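Local coordinates for protein charybdin (Charybdis maritima, PDB 2B7U) that belongs to the ribosome-inactivating proteins, plant proteins with a mixed alpha/beta fold that act against ribosomes, at residues Lys9-Leu14 with Gly57-Leu62; His41-Leu46 with Gly241-His246; Trp91-Arg96 with Glu106-Leu111; Ala124-Leu129 with Arg154-Ile159; Gln195-Lys200 with Gln223-Lys228. All coordinates share one frame; numbering follows the deposited sequence. Where two conformers were deposited one is given.

Interaction 1 (Lys9-Leu14 with Gly57-Leu62); sequences KFTVEL and GFDLKL
The carboxylate of Asp59 has a partner at each oxygen: a water that also bonds Thr11 OG1 donates to Asp59 OD2 (2.6 Å), while OD1 forms a salt bridge with Arg72 on strand 67-74. Around it, strands 9-14 and 57-62 run parallel, as the outermost strand and its neighbour in the six-stranded mixed sheet of the ribosome-inactivating fold. Five backbone bonds join them. Val12 serves twice, its N giving to Asp59 O and its O taking Lys61 N (2.8 Å) in an almost straight bond, 175° at the hydrogen. On the face with Thr11 and Asp59, Glu13 and Lys61 lie side by side and extended, both with CG anti to the backbone N. Their charged ends stay beyond salt-bridge range, Glu13 OE1 to Lys61 NZ 4.5 Å, and a water links them, giving to the former atom and accepting from the latter. The other face is apolar. There Val12 CG2 touches Leu60 CD1 at 3.9 Å, Leu14 lies beside Leu62, and helices 21-35 and 151-170 pack against leucines of this face. Near the N-terminal end of both segments, the rings of Phe10 and Phe58 are near parallel (12°) but slid apart, their centroids 5.1 Å from each other. The slip sets Phe58 CB, rather than its ring, over the middle of the Phe10 face, 3.7 Å from the ring centroid.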
# COMPACT_ATOMS: atom_id res chain seq x y z
N LYS A 9 13.08 3.28 -8.19
CA LYS A 9 13.94 2.09 -8.14
C LYS A 9 13.59 1.05 -9.20
O LYS A 9 14.49 0.41 -9.76
CB LYS A 9 13.89 1.44 -6.75
CG LYS A 9 14.40 2.29 -5.54
CD LYS A 9 15.39 3.33 -5.97
CE LYS A 9 16.29 3.85 -4.85
NZ LYS A 9 17.61 4.34 -5.40
N PHE A 10 12.29 0.88 -9.48
CA PHE A 10 11.84 -0.11 -10.46
C PHE A 10 10.40 0.21 -10.85
O PHE A 10 9.74 1.03 -10.18
CB PHE A 10 11.97 -1.54 -9.90
CG PHE A 10 11.07 -1.84 -8.72
CD1 PHE A 10 9.78 -2.30 -8.92
CD2 PHE A 10 11.52 -1.68 -7.41
CE1 PHE A 10 8.93 -2.54 -7.86
CE2 PHE A 10 10.68 -1.92 -6.35
CZ PHE A 10 9.40 -2.37 -6.56
N THR A 11 9.96 -0.44 -11.92
CA THR A 11 8.60 -0.34 -12.42
C THR A 11 8.02 -1.74 -12.57
O THR A 11 8.70 -2.66 -13.08
CB THR A 11 8.53 0.42 -13.77
OG1 THR A 11 9.06 1.75 -13.62
CG2 THR A 11 7.09 0.51 -14.30
N VAL A 12 6.79 -1.92 -12.11
CA VAL A 12 6.02 -3.16 -12.34
C VAL A 12 4.77 -2.78 -13.13
O VAL A 12 4.21 -1.71 -12.93
CB VAL A 12 5.66 -3.93 -11.04
CG1 VAL A 12 6.90 -4.58 -10.47
CG2 VAL A 12 4.99 -3.03 -9.98
N GLU A 13 4.31 -3.69 -13.98
CA GLU A 13 3.19 -3.39 -14.86
C GLU A 13 2.19 -4.55 -14.85
O GLU A 13 2.58 -5.71 -14.90
CB GLU A 13 3.71 -3.10 -16.27
CG GLU A 13 2.63 -2.85 -17.31
CD GLU A 13 3.19 -2.47 -18.68
OE1 GLU A 13 4.45 -2.35 -18.81
OE2 GLU A 13 2.39 -2.30 -19.63
N LEU A 14 0.91 -4.22 -14.75
CA LEU A 14 -0.14 -5.22 -14.78
C LEU A 14 -1.25 -4.81 -15.73
O LEU A 14 -1.74 -3.68 -15.67
CB LEU A 14 -0.71 -5.43 -13.38
CG LEU A 14 -1.70 -6.58 -13.19
CD1 LEU A 14 -1.05 -7.93 -13.45
CD2 LEU A 14 -2.30 -6.54 -11.81
N GLY A 57 11.29 5.41 -4.31
CA GLY A 57 9.96 5.00 -4.76
C GLY A 57 10.02 3.92 -5.81
O GLY A 57 11.09 3.46 -6.20
N PHE A 58 8.85 3.50 -6.27
CA PHE A 58 8.73 2.62 -7.42
C PHE A 58 7.46 3.02 -8.17
O PHE A 58 6.61 3.71 -7.63
CB PHE A 58 8.67 1.14 -7.01
CG PHE A 58 7.43 0.75 -6.26
CD1 PHE A 58 6.38 0.11 -6.90
CD2 PHE A 58 7.33 0.99 -4.89
CE1 PHE A 58 5.25 -0.30 -6.18
CE2 PHE A 58 6.20 0.61 -4.18
CZ PHE A 58 5.16 -0.04 -4.82
N ASP A 59 7.38 2.60 -9.43
CA ASP A 59 6.20 2.89 -10.25
C ASP A 59 5.38 1.64 -10.53
O ASP A 59 5.92 0.55 -10.76
CB ASP A 59 6.65 3.49 -11.56
CG ASP A 59 6.86 4.98 -11.50
OD1 ASP A 59 6.63 5.62 -10.44
OD2 ASP A 59 7.24 5.54 -12.56
N LEU A 60 4.06 1.81 -10.48
CA LEU A 60 3.09 0.75 -10.74
C LEU A 60 2.28 1.19 -11.95
O LEU A 60 1.51 2.12 -11.88
CB LEU A 60 2.17 0.57 -9.53
CG LEU A 60 0.94 -0.32 -9.70
CD1 LEU A 60 1.33 -1.74 -10.06
CD2 LEU A 60 0.04 -0.26 -8.45
N LYS A 61 2.48 0.50 -13.07
CA LYS A 61 1.80 0.85 -14.32
C LYS A 61 0.63 -0.11 -14.51
O LYS A 61 0.80 -1.34 -14.49
CB LYS A 61 2.78 0.75 -15.50
CG LYS A 61 2.24 1.29 -16.82
CD LYS A 61 3.44 1.61 -17.72
CE LYS A 61 3.10 1.88 -19.14
NZ LYS A 61 4.36 1.95 -19.96
N LEU A 62 -0.57 0.45 -14.65
CA LEU A 62 -1.79 -0.33 -14.77
C LEU A 62 -2.43 -0.01 -16.10
O LEU A 62 -2.62 1.15 -16.41
CB LEU A 62 -2.76 0.01 -13.65
CG LEU A 62 -2.26 -0.22 -12.22
CD1 LEU A 62 -3.32 0.25 -11.22
CD2 LEU A 62 -1.90 -1.65 -11.98
O HOH W 1 8.09 4.08 -14.58
O HOH W 2 4.94 -0.63 -20.72

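Interaction 2 (His41-Leu46 with Gly241-His246); sequences HGVPVL and GIVEQH
Leu46 and Ile242 press their branch ends together, and the leucine can be followed outward. Its CB lies 3.7 Å from Val243 O; CG keeps the same distance from that oxygen and also meets Ile242 CG1. CD1 approaches Glu244 CA, whereas CD2 runs into Ile242 CD1 at 3.5 Å, tighter than normal carbon packing. Ile242 reaches this spot because CG1 stands anti to its backbone N (chi1 -166°), and it crosses both Leu46 and Pro44 at about a right angle, with Pro44 CB 3.8 Å from its CD1. The backbones themselves pair through one bridge, Val45 with Val243: Val243 N bonds Pro44 O at 2.9 Å, and Leu46 N gives to Val243 O in a nearly straight bond (176°). Gln245 adds a side-chain link. Its extended chain brings NE2 to Leu46 O, 2.8 Å away and in the carbonyl plane, while OE1 is hydrogen-bonded to Arg250, so both ends of the amide have a partner. The contact thus joins the loop after helix 233-237 to strand 43-45, the second strand of the hairpin with 38-40; Trp202 and Ser206 of helix 202-214 border it, and Leu237 packs against Val43 and Val243.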
# COMPACT_ATOMS: atom_id res chain seq x y z
N HIS A 41 12.11 -14.48 8.87
CA HIS A 41 11.28 -15.69 8.85
C HIS A 41 10.49 -15.81 7.56
O HIS A 41 9.31 -16.17 7.56
CB HIS A 41 10.37 -15.75 10.07
CG HIS A 41 11.14 -15.71 11.34
ND1 HIS A 41 10.84 -14.87 12.39
CD2 HIS A 41 12.27 -16.35 11.68
CE1 HIS A 41 11.73 -15.04 13.35
NE2 HIS A 41 12.62 -15.93 12.94
N GLY A 42 11.17 -15.50 6.47
CA GLY A 42 10.63 -15.61 5.12
C GLY A 42 9.80 -14.44 4.64
O GLY A 42 9.36 -14.44 3.48
N VAL A 43 9.59 -13.45 5.50
CA VAL A 43 8.79 -12.28 5.15
C VAL A 43 9.70 -11.08 4.83
O VAL A 43 10.59 -10.74 5.63
CB VAL A 43 7.70 -11.97 6.21
CG1 VAL A 43 8.25 -12.02 7.56
CG2 VAL A 43 6.97 -10.64 5.90
N PRO A 44 9.46 -10.44 3.69
CA PRO A 44 10.32 -9.35 3.31
C PRO A 44 10.19 -8.14 4.25
O PRO A 44 9.08 -7.87 4.73
CB PRO A 44 9.84 -9.00 1.89
CG PRO A 44 8.51 -9.61 1.76
CD PRO A 44 8.44 -10.76 2.69
N VAL A 45 11.30 -7.45 4.43
CA VAL A 45 11.41 -6.22 5.21
C VAL A 45 11.81 -5.08 4.25
O VAL A 45 12.73 -5.20 3.47
CB VAL A 45 12.41 -6.37 6.35
CG1 VAL A 45 12.45 -5.11 7.21
CG2 VAL A 45 12.06 -7.60 7.21
N LEU A 46 11.10 -3.97 4.35
CA LEU A 46 11.32 -2.81 3.48
C LEU A 46 12.58 -2.07 3.90
O LEU A 46 13.05 -2.17 5.05
CB LEU A 46 10.13 -1.87 3.57
CG LEU A 46 8.84 -2.46 2.99
CD1 LEU A 46 7.64 -1.63 3.38
CD2 LEU A 46 8.90 -2.60 1.50
N GLY A 241 2.41 -9.49 4.89
CA GLY A 241 3.08 -9.81 3.65
C GLY A 241 4.44 -9.17 3.48
O GLY A 241 5.29 -9.66 2.73
N ILE A 242 4.62 -8.02 4.13
CA ILE A 242 5.86 -7.26 4.10
C ILE A 242 5.86 -6.35 5.33
O ILE A 242 4.79 -5.97 5.83
CB ILE A 242 6.04 -6.52 2.72
CG1 ILE A 242 7.49 -6.02 2.56
CG2 ILE A 242 5.04 -5.41 2.57
CD1 ILE A 242 7.89 -5.88 1.13
N VAL A 243 7.04 -6.06 5.85
CA VAL A 243 7.22 -5.38 7.13
C VAL A 243 7.88 -4.02 6.98
O VAL A 243 8.92 -3.93 6.35
CB VAL A 243 8.08 -6.27 8.07
CG1 VAL A 243 8.21 -5.62 9.41
CG2 VAL A 243 7.49 -7.69 8.17
N GLU A 244 7.30 -2.96 7.57
CA GLU A 244 7.94 -1.65 7.56
C GLU A 244 9.15 -1.64 8.49
O GLU A 244 9.13 -2.34 9.49
CB GLU A 244 6.94 -0.59 8.04
CG GLU A 244 7.35 0.78 7.64
CD GLU A 244 6.48 1.85 8.21
OE1 GLU A 244 6.23 1.85 9.42
OE2 GLU A 244 6.07 2.75 7.43
N GLN A 245 10.17 -0.84 8.19
CA GLN A 245 11.40 -0.80 9.02
C GLN A 245 11.67 0.61 9.52
O GLN A 245 12.38 1.37 8.89
CB GLN A 245 12.60 -1.31 8.21
CG GLN A 245 13.83 -1.48 9.09
CD GLN A 245 15.05 -2.01 8.38
OE1 GLN A 245 16.01 -2.39 9.07
NE2 GLN A 245 15.04 -2.06 7.03
N HIS A 246 11.11 0.94 10.68
CA HIS A 246 11.35 2.22 11.32
C HIS A 246 12.78 2.27 11.92
O HIS A 246 13.26 1.29 12.48
CB HIS A 246 10.30 2.44 12.41
CG HIS A 246 10.31 3.82 12.98
ND1 HIS A 246 9.37 4.78 12.67
CD2 HIS A 246 11.17 4.42 13.84
CE1 HIS A 246 9.65 5.90 13.31
NE2 HIS A 246 10.74 5.70 14.03

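Interaction 3 (Trp91-Arg96 with Glu106-Leu111); sequences WLELER and EGSELL
Glu93 stretches out with CG anti to the backbone N (chi1 176°), while the hydroxyl of Ser108 stands between its own backbone N and carbonyl carbon (chi1 72°); together these torsions bring Ser108 OG within 2.7 Å of Glu93 OE2. Ser108 OG also has Ile105 O and His103 ND1 as partners. The carboxylate is further held by two backbone amides, Leu104 N at OE1 and Ile105 N at OE2. Strands 91-93 and 109-110 run parallel at one margin of the six-stranded mixed sheet, 109-110 being its outermost strand. Three backbone bonds join the segments, among them Glu93 N to Glu109 O at 2.9 Å and, from just past the strand, Leu111 N to Glu93 O at 2.8 Å. At Trp91 N a water accepts, and it donates to Gly107 O. Leu111 wedges its two branches against different leucines: CD2 meets Leu92 CD1 at 3.9 Å and CD1 meets Leu94 CD1 at 3.7 Å. Arg154 of helix 151-170 touches Leu92 and Leu111, and Leu158 touches Leu94.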
# COMPACT_ATOMS: atom_id res chain seq x y z
N TRP A 91 1.76 14.80 -14.24
CA TRP A 91 1.84 14.19 -12.92
C TRP A 91 1.04 14.97 -11.89
O TRP A 91 1.13 16.20 -11.84
CB TRP A 91 3.29 14.10 -12.45
CG TRP A 91 4.01 12.98 -13.09
CD1 TRP A 91 4.82 13.04 -14.18
CD2 TRP A 91 3.99 11.61 -12.67
NE1 TRP A 91 5.31 11.80 -14.46
CE2 TRP A 91 4.82 10.89 -13.56
CE3 TRP A 91 3.37 10.91 -11.64
CZ2 TRP A 91 5.04 9.51 -13.44
CZ3 TRP A 91 3.57 9.54 -11.53
CH2 TRP A 91 4.40 8.85 -12.43
N LEU A 92 0.24 14.25 -11.12
CA LEU A 92 -0.49 14.77 -9.98
C LEU A 92 0.14 14.18 -8.75
O LEU A 92 0.45 12.99 -8.74
CB LEU A 92 -1.95 14.34 -10.01
CG LEU A 92 -2.90 14.96 -11.03
CD1 LEU A 92 -2.91 16.46 -10.86
CD2 LEU A 92 -2.56 14.54 -12.43
N GLU A 93 0.30 14.98 -7.70
CA GLU A 93 0.96 14.55 -6.49
C GLU A 93 0.11 14.82 -5.25
O GLU A 93 -0.45 15.91 -5.11
CB GLU A 93 2.32 15.28 -6.39
CG GLU A 93 3.08 15.01 -5.13
CD GLU A 93 4.49 15.56 -5.13
OE1 GLU A 93 5.07 15.61 -4.01
OE2 GLU A 93 5.01 15.93 -6.20
N LEU A 94 0.04 13.84 -4.36
CA LEU A 94 -0.73 13.94 -3.12
C LEU A 94 0.05 14.75 -2.10
O LEU A 94 1.27 14.69 -2.04
CB LEU A 94 -1.03 12.54 -2.56
CG LEU A 94 -2.10 11.77 -3.35
CD1 LEU A 94 -1.56 11.14 -4.62
CD2 LEU A 94 -2.74 10.67 -2.49
N GLU A 95 -0.68 15.54 -1.33
CA GLU A 95 -0.08 16.34 -0.26
C GLU A 95 0.62 15.48 0.79
O GLU A 95 0.34 14.31 0.90
CB GLU A 95 -1.18 17.16 0.42
CG GLU A 95 -1.74 18.29 -0.43
CD GLU A 95 -3.03 18.87 0.15
OE1 GLU A 95 -3.46 19.96 -0.29
OE2 GLU A 95 -3.64 18.23 1.02
N ARG A 96 1.48 16.13 1.58
CA ARG A 96 2.30 15.58 2.69
C ARG A 96 3.77 15.73 2.28
O ARG A 96 4.27 16.85 2.28
CB ARG A 96 1.94 14.16 3.09
CG ARG A 96 0.50 14.00 3.57
CD ARG A 96 0.25 14.53 4.96
NE ARG A 96 -0.06 13.43 5.86
CZ ARG A 96 -1.13 12.64 5.75
NH1 ARG A 96 -2.00 12.79 4.76
NH2 ARG A 96 -1.30 11.67 6.63
N GLU A 106 8.95 15.91 -9.73
CA GLU A 106 9.26 17.16 -10.41
C GLU A 106 8.20 17.48 -11.44
O GLU A 106 7.82 16.63 -12.25
CB GLU A 106 10.63 17.10 -11.08
CG GLU A 106 11.04 18.42 -11.77
CD GLU A 106 12.32 18.28 -12.59
OE1 GLU A 106 13.07 17.30 -12.37
OE2 GLU A 106 12.56 19.15 -13.45
N GLY A 107 7.71 18.72 -11.41
CA GLY A 107 6.77 19.20 -12.41
C GLY A 107 5.32 18.85 -12.14
O GLY A 107 4.44 19.16 -12.95
N SER A 108 5.06 18.21 -11.01
CA SER A 108 3.70 17.79 -10.65
C SER A 108 2.81 18.95 -10.21
O SER A 108 3.28 20.00 -9.78
CB SER A 108 3.74 16.73 -9.54
OG SER A 108 4.10 17.31 -8.30
N GLU A 109 1.51 18.71 -10.31
CA GLU A 109 0.47 19.57 -9.79
C GLU A 109 -0.03 18.92 -8.50
O GLU A 109 -0.32 17.74 -8.50
CB GLU A 109 -0.65 19.67 -10.83
CG GLU A 109 -1.93 20.34 -10.37
CD GLU A 109 -2.84 20.68 -11.54
OE1 GLU A 109 -3.97 20.16 -11.60
OE2 GLU A 109 -2.40 21.42 -12.44
N LEU A 110 -0.07 19.65 -7.39
CA LEU A 110 -0.52 19.09 -6.14
C LEU A 110 -2.03 18.96 -6.12
O LEU A 110 -2.75 19.91 -6.46
CB LEU A 110 -0.08 19.95 -4.96
CG LEU A 110 1.42 19.94 -4.70
CD1 LEU A 110 1.81 21.20 -3.91
CD2 LEU A 110 1.86 18.66 -4.01
N LEU A 111 -2.47 17.80 -5.68
CA LEU A 111 -3.88 17.50 -5.42
C LEU A 111 -4.29 18.15 -4.10
O LEU A 111 -3.44 18.53 -3.28
CB LEU A 111 -4.08 15.99 -5.32
CG LEU A 111 -3.74 15.23 -6.60
CD1 LEU A 111 -3.56 13.74 -6.32
CD2 LEU A 111 -4.85 15.46 -7.63
O HOH W 3 3.52 16.93 -14.99

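Interaction 4 (Ala124-Leu129 with Arg154-Ile159); sequences AQQDIL and RARSLI
Ala124 and Ile128 face Ile159 in the close-packed half of this contact, where a helix end and the turn after it lean on helix 151-170. Helix 117-124 stops here in a Schellman motif, with Gln125 as the C-prime residue at positive phi; the chain then continues alongside helix 151-170, in much the same direction. With alanine on both sides the backbones come close, Ala124 CA 4.9 Å from Ala155 CA. The methyl of Ala124 is 3.9 Å from both Ala155 CB and Ile159 CD1. Further on, Ile128 CD1 meets Ile159 CD1 at 3.7 Å, and Leu120 and Tyr133 also pack on Ile159; this half is buried and mainly apolar in its side chains. On the more open side the chemistry is polar and sparser, carried by Gln126 and Arg156, both partly exposed. Each side chain has CG anti to its backbone N (Arg156 chi1 -174°) and runs out extended; the two cross obliquely, with amide and guanidinium planes 57° apart. The amide NH2 of Gln126 has a weak bond to Asp130 O. Gln126 OE1 lies close to the guanidinium plane and accepts a hydrogen bond from Arg156 NE at 3.0 Å, the donor standing 43° out of the amide carbonyl plane.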
# COMPACT_ATOMS: atom_id res chain seq x y z
N ALA A 124 -13.13 11.87 -1.87
CA ALA A 124 -14.01 10.97 -2.62
C ALA A 124 -15.48 11.14 -2.25
O ALA A 124 -16.37 10.71 -3.00
CB ALA A 124 -13.59 9.53 -2.38
N GLN A 125 -15.73 11.82 -1.13
CA GLN A 125 -17.06 11.94 -0.54
C GLN A 125 -17.72 10.57 -0.43
O GLN A 125 -18.92 10.41 -0.71
CB GLN A 125 -17.90 12.96 -1.32
CG GLN A 125 -17.19 14.31 -1.42
CD GLN A 125 -17.95 15.35 -2.22
OE1 GLN A 125 -19.07 15.10 -2.68
NE2 GLN A 125 -17.34 16.53 -2.38
N GLN A 126 -16.92 9.58 -0.03
CA GLN A 126 -17.35 8.19 0.03
C GLN A 126 -16.43 7.43 0.98
O GLN A 126 -15.22 7.65 0.94
CB GLN A 126 -17.31 7.55 -1.35
CG GLN A 126 -17.85 6.11 -1.38
CD GLN A 126 -18.17 5.61 -2.78
OE1 GLN A 126 -17.83 6.23 -3.78
NE2 GLN A 126 -18.84 4.47 -2.84
N ASP A 127 -17.02 6.56 1.80
CA ASP A 127 -16.27 5.79 2.80
C ASP A 127 -15.49 4.63 2.18
O ASP A 127 -15.94 4.01 1.21
CB ASP A 127 -17.24 5.24 3.85
CG ASP A 127 -17.96 6.35 4.62
OD1 ASP A 127 -19.17 6.17 4.93
OD2 ASP A 127 -17.32 7.39 4.92
N ILE A 128 -14.32 4.34 2.74
CA ILE A 128 -13.47 3.24 2.25
C ILE A 128 -14.26 1.92 2.23
O ILE A 128 -14.13 1.14 1.29
CB ILE A 128 -12.15 3.10 3.09
CG1 ILE A 128 -11.01 3.88 2.43
CG2 ILE A 128 -11.66 1.65 3.19
CD1 ILE A 128 -11.30 5.31 2.24
N LEU A 129 -15.09 1.71 3.25
CA LEU A 129 -15.86 0.48 3.36
C LEU A 129 -17.05 0.40 2.41
O LEU A 129 -17.67 -0.66 2.31
CB LEU A 129 -16.32 0.27 4.81
CG LEU A 129 -15.19 0.08 5.83
CD1 LEU A 129 -15.76 -0.15 7.23
CD2 LEU A 129 -14.24 -1.07 5.46
N ARG A 154 -10.97 11.02 -8.95
CA ARG A 154 -9.55 10.77 -8.73
C ARG A 154 -9.33 10.12 -7.37
O ARG A 154 -8.63 9.10 -7.26
CB ARG A 154 -8.74 12.05 -8.80
CG ARG A 154 -8.70 12.69 -10.18
CD ARG A 154 -8.10 14.08 -10.08
NE ARG A 154 -7.62 14.54 -11.39
CZ ARG A 154 -6.93 15.65 -11.61
NH1 ARG A 154 -6.69 16.53 -10.64
NH2 ARG A 154 -6.46 15.90 -12.83
N ALA A 155 -9.93 10.70 -6.34
CA ALA A 155 -9.75 10.19 -4.98
C ALA A 155 -10.32 8.78 -4.83
O ALA A 155 -9.68 7.89 -4.23
CB ALA A 155 -10.38 11.13 -3.99
N ARG A 156 -11.49 8.52 -5.40
CA ARG A 156 -12.09 7.20 -5.29
C ARG A 156 -11.19 6.17 -5.95
O ARG A 156 -10.95 5.07 -5.43
CB ARG A 156 -13.47 7.15 -5.93
CG ARG A 156 -14.18 5.82 -5.71
CD ARG A 156 -15.52 5.78 -6.43
NE ARG A 156 -16.38 4.71 -5.93
CZ ARG A 156 -16.21 3.41 -6.20
NH1 ARG A 156 -17.05 2.50 -5.69
NH2 ARG A 156 -15.21 3.04 -6.99
N SER A 157 -10.69 6.52 -7.12
CA SER A 157 -9.87 5.63 -7.87
C SER A 157 -8.54 5.34 -7.15
O SER A 157 -8.04 4.21 -7.20
CB SER A 157 -9.61 6.21 -9.25
OG SER A 157 -10.83 6.34 -9.95
N LEU A 158 -7.96 6.37 -6.53
CA LEU A 158 -6.74 6.18 -5.74
C LEU A 158 -6.97 5.29 -4.50
O LEU A 158 -6.08 4.51 -4.13
CB LEU A 158 -6.14 7.54 -5.36
CG LEU A 158 -5.54 8.33 -6.54
CD1 LEU A 158 -5.17 9.78 -6.12
CD2 LEU A 158 -4.29 7.65 -7.16
N ILE A 159 -8.17 5.36 -3.91
CA ILE A 159 -8.52 4.44 -2.84
C ILE A 159 -8.49 2.99 -3.35
O ILE A 159 -7.93 2.10 -2.72
CB ILE A 159 -9.90 4.74 -2.23
CG1 ILE A 159 -9.86 6.09 -1.53
CG2 ILE A 159 -10.29 3.66 -1.27
CD1 ILE A 159 -11.18 6.67 -1.20

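Interaction 5 (Gln195-Lys200 with Gln223-Lys228); sequences QNDLEK and QTIYGK
Thr224 comes only near Asp197, its O 4.2 Å from Asp197 OD2, and the contact proper starts with Ile225. Its CG2, anti to the backbone N, lies 3.9 Å from Leu198 CD2, the two side chains crossing at about a right angle; the same methyl is 4.1 Å from Asp197 CB. Tyr226 follows at positive phi, as the first inner residue of a type I' turn from Ile225 to Lys228, and gives its backbone N to Asp197 OD2 at 2.9 Å. The bond is fairly straight (159°) and uses the anti lone pair of OD2. A water accepts from Gly227 N and donates to Asp197 OD2 at 2.7 Å, whereby one carboxylate oxygen serves two successive amides, Tyr226 N directly and Gly227 N through the water. Lys228 closes the hairpin by pairing with Ile225. The hairpin of strands 223-225 and 228-230 is thereby tied to helix 192-199, whose Trp193 stacks on the Tyr226 ring, while Phe205 of helix 202-214 and Phe239 border Ile225.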
# COMPACT_ATOMS: atom_id res chain seq x y z
N GLN A 195 -9.92 -3.47 7.70
CA GLN A 195 -9.63 -2.03 7.84
C GLN A 195 -9.07 -1.68 9.23
O GLN A 195 -7.99 -1.07 9.39
CB GLN A 195 -10.90 -1.22 7.59
CG GLN A 195 -10.66 0.27 7.71
CD GLN A 195 -11.94 1.05 7.73
OE1 GLN A 195 -12.81 0.82 8.57
NE2 GLN A 195 -12.07 1.98 6.81
N ASN A 196 -9.77 -2.09 10.27
CA ASN A 196 -9.49 -1.56 11.59
C ASN A 196 -8.43 -2.32 12.38
O ASN A 196 -7.69 -1.74 13.23
CB ASN A 196 -10.77 -1.56 12.42
CG ASN A 196 -11.82 -0.61 11.91
OD1 ASN A 196 -13.00 -0.72 12.27
ND2 ASN A 196 -11.41 0.35 11.09
N ASP A 197 -8.41 -3.63 12.21
CA ASP A 197 -7.46 -4.45 12.94
C ASP A 197 -6.14 -4.54 12.18
O ASP A 197 -5.07 -4.59 12.80
CB ASP A 197 -7.97 -5.87 13.21
CG ASP A 197 -9.32 -5.90 13.89
OD1 ASP A 197 -10.02 -4.85 13.95
OD2 ASP A 197 -9.71 -7.01 14.31
N LEU A 198 -6.20 -4.61 10.85
CA LEU A 198 -4.99 -4.74 10.05
C LEU A 198 -4.47 -3.42 9.53
O LEU A 198 -3.42 -2.96 9.97
CB LEU A 198 -5.21 -5.71 8.89
CG LEU A 198 -5.59 -7.14 9.28
CD1 LEU A 198 -5.70 -8.02 8.05
CD2 LEU A 198 -4.57 -7.73 10.25
N GLU A 199 -5.19 -2.80 8.60
CA GLU A 199 -4.66 -1.64 7.88
C GLU A 199 -4.20 -0.54 8.80
O GLU A 199 -3.13 0.02 8.60
CB GLU A 199 -5.63 -1.11 6.84
CG GLU A 199 -5.94 -2.12 5.76
CD GLU A 199 -6.84 -1.61 4.66
OE1 GLU A 199 -7.25 -0.41 4.70
OE2 GLU A 199 -7.13 -2.41 3.74
N LYS A 200 -4.99 -0.23 9.81
CA LYS A 200 -4.65 0.87 10.71
C LYS A 200 -3.46 0.58 11.60
O LYS A 200 -2.91 1.52 12.20
CB LYS A 200 -5.88 1.29 11.53
CG LYS A 200 -6.98 2.08 10.79
CD LYS A 200 -6.93 2.10 9.27
CE LYS A 200 -5.99 3.17 8.73
NZ LYS A 200 -5.25 2.73 7.48
N GLN A 223 -2.07 -9.03 20.99
CA GLN A 223 -2.96 -8.20 20.20
C GLN A 223 -4.20 -9.01 19.87
O GLN A 223 -4.14 -10.23 19.79
CB GLN A 223 -2.26 -7.79 18.91
CG GLN A 223 -0.94 -7.09 19.16
CD GLN A 223 -1.11 -5.74 19.77
OE1 GLN A 223 -1.87 -4.91 19.27
NE2 GLN A 223 -0.42 -5.50 20.88
N THR A 224 -5.32 -8.34 19.66
CA THR A 224 -6.53 -9.02 19.22
C THR A 224 -6.79 -8.64 17.77
O THR A 224 -6.89 -7.45 17.44
CB THR A 224 -7.70 -8.64 20.12
OG1 THR A 224 -7.41 -9.04 21.46
CG2 THR A 224 -8.96 -9.33 19.66
N ILE A 225 -6.97 -9.65 16.92
CA ILE A 225 -7.26 -9.48 15.48
C ILE A 225 -8.39 -10.44 15.11
O ILE A 225 -8.31 -11.62 15.43
CB ILE A 225 -6.04 -9.78 14.59
CG1 ILE A 225 -4.90 -8.81 14.93
CG2 ILE A 225 -6.42 -9.70 13.11
CD1 ILE A 225 -3.60 -9.08 14.19
N TYR A 226 -9.41 -9.91 14.44
CA TYR A 226 -10.59 -10.70 14.04
C TYR A 226 -11.13 -11.50 15.23
O TYR A 226 -11.52 -12.66 15.08
CB TYR A 226 -10.22 -11.66 12.91
CG TYR A 226 -11.35 -12.17 12.04
CD1 TYR A 226 -11.18 -13.30 11.24
CD2 TYR A 226 -12.58 -11.54 11.99
CE1 TYR A 226 -12.19 -13.77 10.42
CE2 TYR A 226 -13.61 -12.01 11.17
CZ TYR A 226 -13.40 -13.12 10.39
OH TYR A 226 -14.44 -13.60 9.58
N GLY A 227 -11.16 -10.87 16.40
CA GLY A 227 -11.70 -11.49 17.60
C GLY A 227 -10.86 -12.59 18.23
O GLY A 227 -11.31 -13.26 19.17
N LYS A 228 -9.62 -12.76 17.76
CA LYS A 228 -8.72 -13.80 18.25
C LYS A 228 -7.50 -13.15 18.89
O LYS A 228 -7.00 -12.15 18.38
CB LYS A 228 -8.23 -14.66 17.11
CG LYS A 228 -9.30 -15.41 16.37
CD LYS A 228 -8.74 -16.05 15.06
CE LYS A 228 -7.34 -16.71 15.21
NZ LYS A 228 -6.16 -15.89 14.69
O HOH W 4 -10.47 -8.06 16.63

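Interactions 1 and 3 belong to the same six-stranded sheet, at its two outermost strands, and both pair parallel strands, with leucines of each touching helix 151-170. That helix is itself one partner in interaction 4, which touches interaction 3 where Arg154 packs on Leu92 and Leu111. Interaction 4 in turn meets interaction 5 through Gln195, beside Ile128 and Leu129. Interactions 2 and 4 are buried, and aliphatic side chains pack there, with three hydrogen bonds in interaction 2 and one in interaction 4; the other three are partly exposed and use waters beside carboxylates or backbone. Interaction 2 joins segments almost 200 residues apart, and the chain it closes contains interactions 3, 4 and 5.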